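Local coordinates for protein KmHsv2 (Kluyveromyces marxianus, PDB 3VU4) that folds as a seven-bladed beta-propeller of the PROPPIN type and, as Atg18 does, probably binds phosphoinositides at membranes, at residues A[69-73]-A[85-89]; A[58-63]-A[75-80]; A[65-70]-A[106-110]. All blocks are in the same frame, centred on the assembly; numbering follows the deposited sequence.

Interaction 1 of 3, residues A[69-73]-A[85-89]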
ATOM      1  N   ARG A  69     -11.732  -3.787  11.138  1.00 56.10           N
ATOM      2  CA  ARG A  69     -12.679  -4.875  10.966  1.00 55.86           C
ATOM      3  C   ARG A  69     -14.035  -4.454  11.502  1.00 55.93           C
ATOM      4  O   ARG A  69     -14.888  -5.293  11.792  1.00 55.83           O
ATOM      5  CB  ARG A  69     -12.187  -6.129  11.689  1.00 56.44           C
ATOM      6  CG  ARG A  69     -11.174  -6.945  10.892  1.00 56.65           C
ATOM      7  CD  ARG A  69     -10.624  -8.105  11.715  1.00 57.28           C
ATOM      8  NE  ARG A  69      -9.870  -9.064  10.908  1.00 57.32           N
ATOM      9  CZ  ARG A  69     -10.402  -9.820   9.948  1.00 58.39           C
ATOM     10  NH1 ARG A  69     -11.697  -9.734   9.663  1.00 56.04           N
ATOM     11  NH2 ARG A  69      -9.638 -10.673   9.275  1.00 58.05           N
ATOM     12  N   THR A  70     -14.227  -3.143  11.617  1.00 55.80           N
ATOM     13  CA  THR A  70     -15.471  -2.579  12.122  1.00 56.43           C
ATOM     14  C   THR A  70     -16.620  -2.719  11.127  1.00 58.88           C
ATOM     15  O   THR A  70     -16.494  -3.380  10.095  1.00 59.99           O
ATOM     16  CB  THR A  70     -15.303  -1.096  12.445  1.00 54.98           C
ATOM     17  OG1 THR A  70     -15.290  -0.340  11.228  1.00 54.98           O
ATOM     18  CG2 THR A  70     -13.998  -0.871  13.189  1.00 52.92           C
ATOM     19  N   ASN A  71     -17.743  -2.083  11.440  1.00 61.15           N
ATOM     20  CA  ASN A  71     -18.913  -2.138  10.576  1.00 62.29           C
ATOM     21  C   ASN A  71     -18.948  -0.898   9.696  1.00 61.90           C
ATOM     22  O   ASN A  71     -19.939  -0.631   9.027  1.00 61.12           O
ATOM     23  CB  ASN A  71     -20.183  -2.200  11.423  1.00 66.15           C
ATOM     24  CG  ASN A  71     -20.044  -3.129  12.615  1.00 71.46           C
ATOM     25  OD1 ASN A  71     -19.560  -4.260  12.485  1.00 74.01           O
ATOM     26  ND2 ASN A  71     -20.471  -2.659  13.789  1.00 72.83           N
ATOM     27  N   TYR A  72     -17.858  -0.139   9.697  1.00 61.03           N
ATOM     28  CA  TYR A  72     -17.807   1.075   8.900  1.00 61.72           C
ATOM     29  C   TYR A  72     -16.978   0.969   7.632  1.00 60.09           C
ATOM     30  O   TYR A  72     -15.915   0.349   7.606  1.00 60.92           O
ATOM     31  CB  TYR A  72     -17.285   2.237   9.743  1.00 64.52           C
ATOM     32  CG  TYR A  72     -18.187   2.591  10.897  1.00 68.54           C
ATOM     33  CD1 TYR A  72     -19.483   3.069  10.678  1.00 68.90           C
ATOM     34  CD2 TYR A  72     -17.752   2.446  12.217  1.00 69.56           C
ATOM     35  CE1 TYR A  72     -20.323   3.394  11.746  1.00 70.38           C
ATOM     36  CE2 TYR A  72     -18.582   2.767  13.291  1.00 70.77           C
ATOM     37  CZ  TYR A  72     -19.864   3.240  13.050  1.00 70.33           C
ATOM     38  OH  TYR A  72     -20.679   3.559  14.113  1.00 71.36           O
ATOM     39  N   VAL A  73     -17.487   1.585   6.577  1.00 57.04           N
ATOM     40  CA  VAL A  73     -16.820   1.611   5.295  1.00 55.73           C
ATOM     41  C   VAL A  73     -17.077   3.004   4.748  1.00 55.07           C
ATOM     42  O   VAL A  73     -17.997   3.685   5.187  1.00 55.98           O
ATOM     43  CB  VAL A  73     -17.409   0.563   4.323  1.00 55.81           C
ATOM     44  CG1 VAL A  73     -17.240  -0.832   4.889  1.00 55.14           C
ATOM     45  CG2 VAL A  73     -18.874   0.844   4.082  1.00 57.52           C
ATOM     46  N   ILE A  85     -19.751   7.814   4.791  1.00 57.29           N
ATOM     47  CA  ILE A  85     -19.293   6.932   5.854  1.00 58.59           C
ATOM     48  C   ILE A  85     -20.539   6.074   6.038  1.00 60.30           C
ATOM     49  O   ILE A  85     -21.594   6.589   6.391  1.00 60.63           O
ATOM     50  CB  ILE A  85     -18.988   7.694   7.145  1.00 57.69           C
ATOM     51  CG1 ILE A  85     -18.003   8.829   6.853  1.00 57.44           C
ATOM     52  CG2 ILE A  85     -18.395   6.740   8.177  1.00 57.13           C
ATOM     53  CD1 ILE A  85     -16.677   8.368   6.295  1.00 56.57           C
ATOM     54  N   TRP A  86     -20.421   4.776   5.775  1.00 62.60           N
ATOM     55  CA  TRP A  86     -21.559   3.860   5.850  1.00 64.11           C
ATOM     56  C   TRP A  86     -21.420   2.763   6.896  1.00 65.99           C
ATOM     57  O   TRP A  86     -20.316   2.308   7.191  1.00 66.54           O
ATOM     58  CB  TRP A  86     -21.775   3.261   4.454  1.00 63.07           C
ATOM     59  CG  TRP A  86     -22.724   2.107   4.334  1.00 62.87           C
ATOM     60  CD1 TRP A  86     -22.475   0.797   4.645  1.00 63.52           C
ATOM     61  CD2 TRP A  86     -24.031   2.138   3.749  1.00 62.50           C
ATOM     62  NE1 TRP A  86     -23.545   0.009   4.280  1.00 63.25           N
ATOM     63  CE2 TRP A  86     -24.513   0.808   3.732  1.00 63.00           C
ATOM     64  CE3 TRP A  86     -24.844   3.159   3.242  1.00 62.92           C
ATOM     65  CZ2 TRP A  86     -25.771   0.475   3.213  1.00 63.52           C
ATOM     66  CZ3 TRP A  86     -26.095   2.828   2.729  1.00 63.71           C
ATOM     67  CH2 TRP A  86     -26.546   1.496   2.722  1.00 63.56           C
ATOM     68  N   ASP A  87     -22.554   2.347   7.454  1.00 68.27           N
ATOM     69  CA  ASP A  87     -22.586   1.305   8.474  1.00 70.33           C
ATOM     70  C   ASP A  87     -22.924  -0.038   7.828  1.00 71.78           C
ATOM     71  O   ASP A  87     -23.949  -0.181   7.164  1.00 71.55           O
ATOM     72  CB  ASP A  87     -23.628   1.651   9.544  1.00 71.02           C
ATOM     73  CG  ASP A  87     -23.474   0.816  10.809  1.00 72.96           C
ATOM     74  OD1 ASP A  87     -23.493  -0.430  10.716  1.00 72.95           O
ATOM     75  OD2 ASP A  87     -23.334   1.411  11.901  1.00 74.41           O
ATOM     76  N   ASP A  88     -22.050  -1.016   8.035  1.00 73.80           N
ATOM     77  CA  ASP A  88     -22.209  -2.357   7.486  1.00 75.27           C
ATOM     78  C   ASP A  88     -23.440  -3.100   7.964  1.00 75.91           C
ATOM     79  O   ASP A  88     -24.293  -3.484   7.167  1.00 75.67           O
ATOM     80  CB  ASP A  88     -20.994  -3.213   7.824  1.00 75.93           C
ATOM     81  CG  ASP A  88     -20.022  -3.302   6.686  1.00 77.42           C
ATOM     82  OD1 ASP A  88     -20.485  -3.446   5.536  1.00 78.99           O
ATOM     83  OD2 ASP A  88     -18.802  -3.244   6.939  1.00 78.02           O
ATOM     84  N   VAL A  89     -23.503  -3.322   9.273  1.00 76.47           N
ATOM     85  CA  VAL A  89     -24.603  -4.043   9.898  1.00 76.32           C
ATOM     86  C   VAL A  89     -25.932  -3.286   9.890  1.00 76.00           C
ATOM     87  O   VAL A  89     -26.992  -3.902   9.799  1.00 75.62           O
ATOM     88  CB  VAL A  89     -24.219  -4.455  11.349  1.00 76.31           C
ATOM     89  CG1 VAL A  89     -23.533  -3.300  12.059  1.00 77.28           C
ATOM     90  CG2 VAL A  89     -25.451  -4.893  12.114  1.00 76.29           C
TER
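Y72 and D87 face each other as a non-hydrogen-bonded antiparallel pair, their side chains on the same face of the sheet. The phenol ring and the carboxylate meet at a slant, CE1 of Y72 3.6 Å from OD2 of D87, their planes 70° apart. W86 O sits at the edge of the Y72 ring, near its plane. D87 OD1 accepts from K90 N, which ties the aspartate to the turn beyond its strand. On the face opposite Y72, V73 and W86 run side by side and point the same way. W86 CG stands anti to the backbone N (chi1 169°), and this brings CD1 of the indole to 3.6 Å from V73 CG2. The other methyl, V73 CG1, meets D88 OD2 at 3.5 Å, the two side chains crossing at about a right angle. Paired bonds join V73 N to W86 O (3.0 Å) and W86 N to V73 O (2.7 Å). T70 OG1, itself donating to L67 O, accepts from Y72 N in an ST turn leading into the strand. This is one end of the hairpin of strands 72-76 and 82-87; strand 92-98 flanks it beyond I85, and D88 rests on strand 41-47 of the preceding blade.

Interaction 2 of 3, residues A[58-63]-A[75-80]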
ATOM      1  N   MET A  58     -25.266  -1.987  -4.146  1.00 66.06           N
ATOM      2  CA  MET A  58     -25.135  -0.548  -4.237  1.00 67.57           C
ATOM      3  C   MET A  58     -24.554  -0.279  -5.612  1.00 67.94           C
ATOM      4  O   MET A  58     -23.676  -1.012  -6.071  1.00 68.58           O
ATOM      5  CB  MET A  58     -24.188  -0.047  -3.156  1.00 69.02           C
ATOM      6  CG  MET A  58     -24.241   1.434  -2.928  1.00 71.13           C
ATOM      7  SD  MET A  58     -23.391   1.807  -1.404  1.00 75.27           S
ATOM      8  CE  MET A  58     -24.575   1.167  -0.201  1.00 75.33           C
ATOM      9  N   ARG A  59     -25.039   0.766  -6.270  1.00 67.54           N
ATOM     10  CA  ARG A  59     -24.560   1.091  -7.604  1.00 67.72           C
ATOM     11  C   ARG A  59     -23.774   2.388  -7.615  1.00 65.84           C
ATOM     12  O   ARG A  59     -23.828   3.156  -6.655  1.00 65.01           O
ATOM     13  CB  ARG A  59     -25.745   1.191  -8.571  1.00 72.17           C
ATOM     14  CG  ARG A  59     -26.562  -0.097  -8.703  1.00 76.47           C
ATOM     15  CD  ARG A  59     -27.616   0.016  -9.806  1.00 80.91           C
ATOM     16  NE  ARG A  59     -27.035   0.353 -11.110  1.00 84.58           N
ATOM     17  CZ  ARG A  59     -26.240  -0.447 -11.825  1.00 86.83           C
ATOM     18  NH1 ARG A  59     -25.915  -1.655 -11.376  1.00 87.05           N
ATOM     19  NH2 ARG A  59     -25.763  -0.037 -12.997  1.00 87.48           N
ATOM     20  N   HIS A  60     -23.033   2.614  -8.698  1.00 63.72           N
ATOM     21  CA  HIS A  60     -22.234   3.825  -8.859  1.00 62.51           C
ATOM     22  C   HIS A  60     -20.964   3.858  -8.010  1.00 59.68           C
ATOM     23  O   HIS A  60     -20.243   4.859  -8.007  1.00 58.05           O
ATOM     24  CB  HIS A  60     -23.096   5.052  -8.545  1.00 66.82           C
ATOM     25  CG  HIS A  60     -24.319   5.149  -9.400  1.00 70.09           C
ATOM     26  ND1 HIS A  60     -24.287   5.641 -10.688  1.00 71.68           N
ATOM     27  CD2 HIS A  60     -25.587   4.722  -9.192  1.00 70.18           C
ATOM     28  CE1 HIS A  60     -25.480   5.505 -11.238  1.00 71.85           C
ATOM     29  NE2 HIS A  60     -26.286   4.949 -10.351  1.00 71.51           N
ATOM     30  N   LEU A  61     -20.690   2.774  -7.289  1.00 56.89           N
ATOM     31  CA  LEU A  61     -19.498   2.726  -6.455  1.00 54.02           C
ATOM     32  C   LEU A  61     -18.267   3.030  -7.284  1.00 51.74           C
ATOM     33  O   LEU A  61     -17.924   2.302  -8.210  1.00 50.47           O
ATOM     34  CB  LEU A  61     -19.363   1.368  -5.782  1.00 54.23           C
ATOM     35  CG  LEU A  61     -20.376   1.185  -4.656  1.00 55.10           C
ATOM     36  CD1 LEU A  61     -20.128  -0.140  -3.960  1.00 55.30           C
ATOM     37  CD2 LEU A  61     -20.248   2.333  -3.670  1.00 53.85           C
ATOM     38  N   SER A  62     -17.615   4.128  -6.928  1.00 49.28           N
ATOM     39  CA  SER A  62     -16.435   4.610  -7.619  1.00 48.25           C
ATOM     40  C   SER A  62     -15.149   4.391  -6.809  1.00 48.49           C
ATOM     41  O   SER A  62     -14.052   4.235  -7.372  1.00 46.14           O
ATOM     42  CB  SER A  62     -16.633   6.094  -7.913  1.00 48.03           C
ATOM     43  OG  SER A  62     -15.400   6.759  -8.075  1.00 55.77           O
ATOM     44  N   LYS A  63     -15.299   4.382  -5.487  1.00 46.56           N
ATOM     45  CA  LYS A  63     -14.182   4.210  -4.578  1.00 46.17           C
ATOM     46  C   LYS A  63     -14.701   3.595  -3.280  1.00 46.54           C
ATOM     47  O   LYS A  63     -15.799   3.917  -2.825  1.00 47.01           O
ATOM     48  CB  LYS A  63     -13.536   5.574  -4.328  1.00 46.06           C
ATOM     49  CG  LYS A  63     -12.352   5.574  -3.379  1.00 44.73           C
ATOM     50  CD  LYS A  63     -11.464   6.741  -3.713  1.00 44.50           C
ATOM     51  CE  LYS A  63     -10.911   6.551  -5.115  1.00 44.05           C
ATOM     52  NZ  LYS A  63     -10.277   7.772  -5.656  1.00 45.15           N
ATOM     53  N   PHE A  75     -17.227   5.300   0.979  1.00 52.71           N
ATOM     54  CA  PHE A  75     -17.272   5.169  -0.470  1.00 52.49           C
ATOM     55  C   PHE A  75     -17.737   6.425  -1.190  1.00 53.31           C
ATOM     56  O   PHE A  75     -18.319   7.330  -0.588  1.00 53.18           O
ATOM     57  CB  PHE A  75     -18.140   3.971  -0.880  1.00 53.07           C
ATOM     58  CG  PHE A  75     -19.539   3.999  -0.330  1.00 52.19           C
ATOM     59  CD1 PHE A  75     -20.440   4.984  -0.721  1.00 50.96           C
ATOM     60  CD2 PHE A  75     -19.968   3.012   0.557  1.00 52.93           C
ATOM     61  CE1 PHE A  75     -21.748   4.981  -0.242  1.00 50.46           C
ATOM     62  CE2 PHE A  75     -21.278   3.000   1.043  1.00 50.86           C
ATOM     63  CZ  PHE A  75     -22.167   3.983   0.642  1.00 49.87           C
ATOM     64  N   VAL A  76     -17.433   6.480  -2.480  1.00 53.78           N
ATOM     65  CA  VAL A  76     -17.815   7.591  -3.336  1.00 55.11           C
ATOM     66  C   VAL A  76     -18.670   6.942  -4.408  1.00 58.31           C
ATOM     67  O   VAL A  76     -18.372   5.834  -4.853  1.00 60.12           O
ATOM     68  CB  VAL A  76     -16.586   8.248  -4.000  1.00 53.77           C
ATOM     69  CG1 VAL A  76     -17.028   9.323  -4.983  1.00 52.82           C
ATOM     70  CG2 VAL A  76     -15.688   8.850  -2.945  1.00 53.00           C
ATOM     71  N   THR A  77     -19.738   7.615  -4.818  1.00 60.79           N
ATOM     72  CA  THR A  77     -20.621   7.056  -5.833  1.00 61.64           C
ATOM     73  C   THR A  77     -20.616   7.907  -7.093  1.00 62.63           C
ATOM     74  O   THR A  77     -19.552   8.191  -7.653  1.00 62.21           O
ATOM     75  CB  THR A  77     -22.058   6.949  -5.305  1.00 61.28           C
ATOM     76  OG1 THR A  77     -22.544   8.260  -4.994  1.00 63.81           O
ATOM     77  CG2 THR A  77     -22.102   6.084  -4.049  1.00 60.02           C
ATOM     78  N   GLY A  78     -21.805   8.306  -7.536  1.00 63.62           N
ATOM     79  CA  GLY A  78     -21.912   9.117  -8.732  1.00 63.82           C
ATOM     80  C   GLY A  78     -21.235  10.447  -8.506  1.00 64.39           C
ATOM     81  O   GLY A  78     -20.332  10.837  -9.252  1.00 64.24           O
ATOM     82  N   VAL A  79     -21.677  11.143  -7.464  1.00 64.16           N
ATOM     83  CA  VAL A  79     -21.123  12.440  -7.108  1.00 63.30           C
ATOM     84  C   VAL A  79     -19.725  12.220  -6.538  1.00 63.17           C
ATOM     85  O   VAL A  79     -19.560  11.793  -5.390  1.00 62.15           O
ATOM     86  CB  VAL A  79     -22.041  13.156  -6.087  1.00 64.05           C
ATOM     87  CG1 VAL A  79     -22.453  12.188  -4.988  1.00 65.60           C
ATOM     88  CG2 VAL A  79     -21.336  14.378  -5.512  1.00 64.05           C
ATOM     89  N   LYS A  80     -18.729  12.519  -7.367  1.00 62.96           N
ATOM     90  CA  LYS A  80     -17.320  12.340  -7.042  1.00 62.65           C
ATOM     91  C   LYS A  80     -16.796  13.111  -5.838  1.00 62.84           C
ATOM     92  O   LYS A  80     -15.808  12.701  -5.225  1.00 63.25           O
ATOM     93  CB  LYS A  80     -16.452  12.719  -8.245  1.00 63.45           C
ATOM     94  CG  LYS A  80     -16.941  12.229  -9.598  1.00 64.61           C
ATOM     95  CD  LYS A  80     -16.508  10.812  -9.911  1.00 64.92           C
ATOM     96  CE  LYS A  80     -17.356   9.794  -9.185  1.00 66.27           C
ATOM     97  NZ  LYS A  80     -17.204   8.444  -9.799  1.00 67.20           N
TER
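Strands 63-66 and 72-76 meet antiparallel at K63 and V76, and S62 joins K63 in facing V76, a classic beta bulge at the start of the innermost strand of a propeller blade. V76 O takes a nearly straight bond from S62 N (2.8 Å, 169°) and a weak one from K63 N, while V76 N returns a bond to K63 O at 3.1 Å. On the side of the sheet shared by K63 and V76, the CB atoms of the two residues approach to 4.1 Å. The lysine chain then runs out of the pair, and its NZ donates to K104 O of the next blade. The aromatic part of the contact lies round F75. M58 and L61 both reach over the ring: M58 SD, in a Met-aromatic contact, lies 3.7 Å from the F75 centroid, and L61 CD2 makes a CH-pi contact at 4.2 Å from that centroid. The M58 chain is extended as far as its sulfur (chi1 -165°, chi2 167°), long enough to bring SD above the far end of the ring near CZ, whereas L61 stands above its root at CG. H84 and W86 of strand 82-87 also meet this ring. Past the bulge the chains part into loops; H60 CB packs against T77 CB, and T77 CA sends its hydrogen to H60 O in a CA-H...O contact of 3.1 Å.

Interaction 3 of 3, residues A[65-70]-A[106-110]. With SO4 (sulfate ion), chain I.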
ATOM      1  N   ARG A  65     -13.472   2.046   0.814  1.00 47.11           N
ATOM      2  CA  ARG A  65     -12.482   1.860   1.881  1.00 46.60           C
ATOM      3  C   ARG A  65     -13.134   1.227   3.103  1.00 48.16           C
ATOM      4  O   ARG A  65     -14.355   1.301   3.273  1.00 48.84           O
ATOM      5  CB  ARG A  65     -11.898   3.210   2.309  1.00 44.06           C
ATOM      6  CG  ARG A  65     -11.183   3.980   1.221  1.00 40.73           C
ATOM      7  CD  ARG A  65      -9.820   3.400   0.938  1.00 38.38           C
ATOM      8  NE  ARG A  65      -9.115   4.196  -0.055  1.00 38.26           N
ATOM      9  CZ  ARG A  65      -9.218   4.015  -1.365  1.00 37.14           C
ATOM     10  NH1 ARG A  65      -9.993   3.047  -1.842  1.00 35.89           N
ATOM     11  NH2 ARG A  65      -8.569   4.822  -2.197  1.00 35.28           N
ATOM     12  N   MET A  66     -12.332   0.598   3.954  1.00 48.50           N
ATOM     13  CA  MET A  66     -12.885   0.019   5.167  1.00 50.28           C
ATOM     14  C   MET A  66     -12.030   0.390   6.379  1.00 51.31           C
ATOM     15  O   MET A  66     -10.851   0.725   6.243  1.00 50.81           O
ATOM     16  CB  MET A  66     -13.042  -1.500   5.030  1.00 50.43           C
ATOM     17  CG  MET A  66     -11.789  -2.331   5.147  1.00 50.94           C
ATOM     18  SD  MET A  66     -12.167  -4.078   4.784  1.00 53.23           S
ATOM     19  CE  MET A  66     -12.890  -4.620   6.351  1.00 50.90           C
ATOM     20  N   LEU A  67     -12.639   0.369   7.562  1.00 52.74           N
ATOM     21  CA  LEU A  67     -11.928   0.711   8.787  1.00 53.71           C
ATOM     22  C   LEU A  67     -11.681  -0.523   9.638  1.00 53.95           C
ATOM     23  O   LEU A  67     -12.593  -1.028  10.285  1.00 53.84           O
ATOM     24  CB  LEU A  67     -12.720   1.735   9.603  1.00 53.89           C
ATOM     25  CG  LEU A  67     -12.084   2.093  10.952  1.00 54.42           C
ATOM     26  CD1 LEU A  67     -10.749   2.802  10.731  1.00 52.58           C
ATOM     27  CD2 LEU A  67     -13.030   2.980  11.740  1.00 53.90           C
ATOM     28  N   HIS A  68     -10.443  -1.001   9.632  1.00 55.19           N
ATOM     29  CA  HIS A  68     -10.068  -2.180  10.404  1.00 56.74           C
ATOM     30  C   HIS A  68     -11.015  -3.337  10.115  1.00 57.37           C
ATOM     31  O   HIS A  68     -11.090  -3.817   8.980  1.00 58.18           O
ATOM     32  CB  HIS A  68     -10.071  -1.841  11.892  1.00 57.74           C
ATOM     33  CG  HIS A  68      -9.126  -0.735  12.242  1.00 60.15           C
ATOM     34  ND1 HIS A  68      -7.785  -0.790  11.940  1.00 60.62           N
ATOM     35  CD2 HIS A  68      -9.332   0.466  12.831  1.00 61.56           C
ATOM     36  CE1 HIS A  68      -7.203   0.331  12.326  1.00 61.03           C
ATOM     37  NE2 HIS A  68      -8.118   1.111  12.869  1.00 61.34           N
ATOM     38  N   ARG A  69     -11.732  -3.787  11.138  1.00 56.10           N
ATOM     39  CA  ARG A  69     -12.679  -4.875  10.966  1.00 55.86           C
ATOM     40  C   ARG A  69     -14.035  -4.454  11.502  1.00 55.93           C
ATOM     41  O   ARG A  69     -14.888  -5.293  11.792  1.00 55.83           O
ATOM     42  CB  ARG A  69     -12.187  -6.129  11.689  1.00 56.44           C
ATOM     43  CG  ARG A  69     -11.174  -6.945  10.892  1.00 56.65           C
ATOM     44  CD  ARG A  69     -10.624  -8.105  11.715  1.00 57.28           C
ATOM     45  NE  ARG A  69      -9.870  -9.064  10.908  1.00 57.32           N
ATOM     46  CZ  ARG A  69     -10.402  -9.820   9.948  1.00 58.39           C
ATOM     47  NH1 ARG A  69     -11.697  -9.734   9.663  1.00 56.04           N
ATOM     48  NH2 ARG A  69      -9.638 -10.673   9.275  1.00 58.05           N
ATOM     49  N   THR A  70     -14.227  -3.143  11.617  1.00 55.80           N
ATOM     50  CA  THR A  70     -15.471  -2.579  12.122  1.00 56.43           C
ATOM     51  C   THR A  70     -16.620  -2.719  11.127  1.00 58.88           C
ATOM     52  O   THR A  70     -16.494  -3.380  10.095  1.00 59.99           O
ATOM     53  CB  THR A  70     -15.303  -1.096  12.445  1.00 54.98           C
ATOM     54  OG1 THR A  70     -15.290  -0.340  11.228  1.00 54.98           O
ATOM     55  CG2 THR A  70     -13.998  -0.871  13.189  1.00 52.92           C
ATOM     56  N   LEU A 106      -8.072   8.628  -0.120  1.00 43.17           N
ATOM     57  CA  LEU A 106      -8.998   8.500   0.998  1.00 41.60           C
ATOM     58  C   LEU A 106      -8.469   7.503   2.027  1.00 42.78           C
ATOM     59  O   LEU A 106      -8.262   6.328   1.711  1.00 42.08           O
ATOM     60  CB  LEU A 106     -10.363   8.039   0.491  1.00 40.59           C
ATOM     61  CG  LEU A 106     -11.455   7.884   1.551  1.00 41.05           C
ATOM     62  CD1 LEU A 106     -11.635   9.206   2.271  1.00 40.64           C
ATOM     63  CD2 LEU A 106     -12.758   7.445   0.907  1.00 38.11           C
ATOM     64  N   PHE A 107      -8.258   7.976   3.257  1.00 43.54           N
ATOM     65  CA  PHE A 107      -7.742   7.136   4.341  1.00 43.32           C
ATOM     66  C   PHE A 107      -8.623   7.205   5.588  1.00 44.83           C
ATOM     67  O   PHE A 107      -9.247   8.227   5.866  1.00 44.92           O
ATOM     68  CB  PHE A 107      -6.326   7.579   4.698  1.00 42.33           C
ATOM     69  CG  PHE A 107      -5.360   7.493   3.558  1.00 42.14           C
ATOM     70  CD1 PHE A 107      -4.827   6.271   3.170  1.00 41.97           C
ATOM     71  CD2 PHE A 107      -4.970   8.637   2.877  1.00 43.92           C
ATOM     72  CE1 PHE A 107      -3.911   6.188   2.117  1.00 41.18           C
ATOM     73  CE2 PHE A 107      -4.052   8.565   1.818  1.00 44.44           C
ATOM     74  CZ  PHE A 107      -3.523   7.336   1.442  1.00 41.97           C
ATOM     75  N   LEU A 108      -8.654   6.117   6.348  1.00 47.70           N
ATOM     76  CA  LEU A 108      -9.470   6.044   7.555  1.00 49.91           C
ATOM     77  C   LEU A 108      -8.724   5.490   8.771  1.00 52.44           C
ATOM     78  O   LEU A 108      -7.899   4.584   8.654  1.00 52.28           O
ATOM     79  CB  LEU A 108     -10.691   5.155   7.301  1.00 49.18           C
ATOM     80  CG  LEU A 108     -11.621   5.496   6.137  1.00 49.13           C
ATOM     81  CD1 LEU A 108     -12.514   4.303   5.837  1.00 47.89           C
ATOM     82  CD2 LEU A 108     -12.448   6.718   6.480  1.00 49.07           C
ATOM     83  N   SER A 109      -9.026   6.049   9.940  1.00 55.52           N
ATOM     84  CA  SER A 109      -8.452   5.600  11.206  1.00 58.55           C
ATOM     85  C   SER A 109      -9.565   5.818  12.226  1.00 61.47           C
ATOM     86  O   SER A 109     -10.510   6.557  11.946  1.00 62.89           O
ATOM     87  CB  SER A 109      -7.205   6.409  11.578  1.00 57.56           C
ATOM     88  OG  SER A 109      -7.527   7.707  12.030  1.00 59.27           O
ATOM     89  N   ARG A 110      -9.481   5.183  13.390  1.00 64.20           N
ATOM     90  CA  ARG A 110     -10.535   5.347  14.392  1.00 66.97           C
ATOM     91  C   ARG A 110     -10.678   6.812  14.801  1.00 67.27           C
ATOM     92  O   ARG A 110     -11.666   7.198  15.420  1.00 67.70           O
ATOM     93  CB  ARG A 110     -10.244   4.489  15.634  1.00 69.50           C
ATOM     94  CG  ARG A 110     -10.203   2.975  15.386  1.00 72.70           C
ATOM     95  CD  ARG A 110      -9.745   2.213  16.638  1.00 73.53           C
ATOM     96  NE  ARG A 110      -9.518   0.787  16.392  1.00 73.52           N
ATOM     97  CZ  ARG A 110     -10.480  -0.109  16.185  1.00 74.44           C
ATOM     98  NH1 ARG A 110     -11.755   0.266  16.194  1.00 74.87           N
ATOM     99  NH2 ARG A 110     -10.169  -1.383  15.969  1.00 73.25           N
TER
HETATM  100  S   SO4 I 407      -6.341   3.918  14.692  0.50 65.05           S
HETATM  101  O1  SO4 I 407      -7.204   3.935  15.887  0.50 64.30           O
HETATM  102  O2  SO4 I 407      -5.346   2.838  14.822  0.50 65.47           O
HETATM  103  O3  SO4 I 407      -7.157   3.673  13.494  0.50 64.61           O
HETATM  104  O4  SO4 I 407      -5.655   5.216  14.566  0.50 64.68           O
HETATM  105  O   HOH W   1      -6.461   6.588  -1.101  1.00 42.02           O
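R65 and L106 make the direct hydrogen bond between these two segments: R65 NE donates to L106 O at 2.9 Å, the oxygen lying at the edge of the guanidinium near its plane. A water extends the grip, accepting from R65 NH2 and, at 2.8 Å, from L106 N, so the arginine reads both polar atoms of the L106 backbone. A bend at chi2 (-76°) turns the chain across L106, and R65 NH1 goes on to a salt bridge with D24. With an alanine here, the L106 carbonyl and D24 would probably both lose their mate at this end of the seam. Within the first segment, T70 N joins the T70 hydroxyl in donating to L67 O, tightening the turn after the strand. Beyond the strand end a sulfate, probably from the crystallisation liquor, bridges the two segments by hydrogen bonds: its O3 accepts from H68 NE2 and from R110 N, each at 2.8 Å, the H68 bond lying in the ring plane. The R110 guanidinium is turned 19° from that ring, with H68 CD2 over one of its faces, 3.6 Å from R110 NE. Apolar contacts line the seam: R65 CG lies beside L106 CD2, R65 CB meets L108 CD1 at 3.7 Å, and L67 CD1 rests on the backbone of S109. Strands 63-66 and 103-108 open two consecutive four-stranded blades, and their side chains pack together as neighbouring blades do in a beta-propeller.

All three contacts involve one blade, the sheet of strands 63-66, 72-76, 82-87 and 92-98. Interaction 1 joins its two middle strands and interaction 2 its two inner ones at the other end of strand 72-76, their centres about 16 Å apart. They touch where W86 meets F75 and M58. Interaction 3 passes from the blade's innermost strand to strand 103-108 of the next; its centre is about 9 Å from interaction 1, with which it shares R69 and T70, and about 17 Å from interaction 2. Along the chain, the segments of interaction 2 alternate with those of each of the others. Hairpin pairing builds the blade, and the longer-range contact sets it against its neighbour.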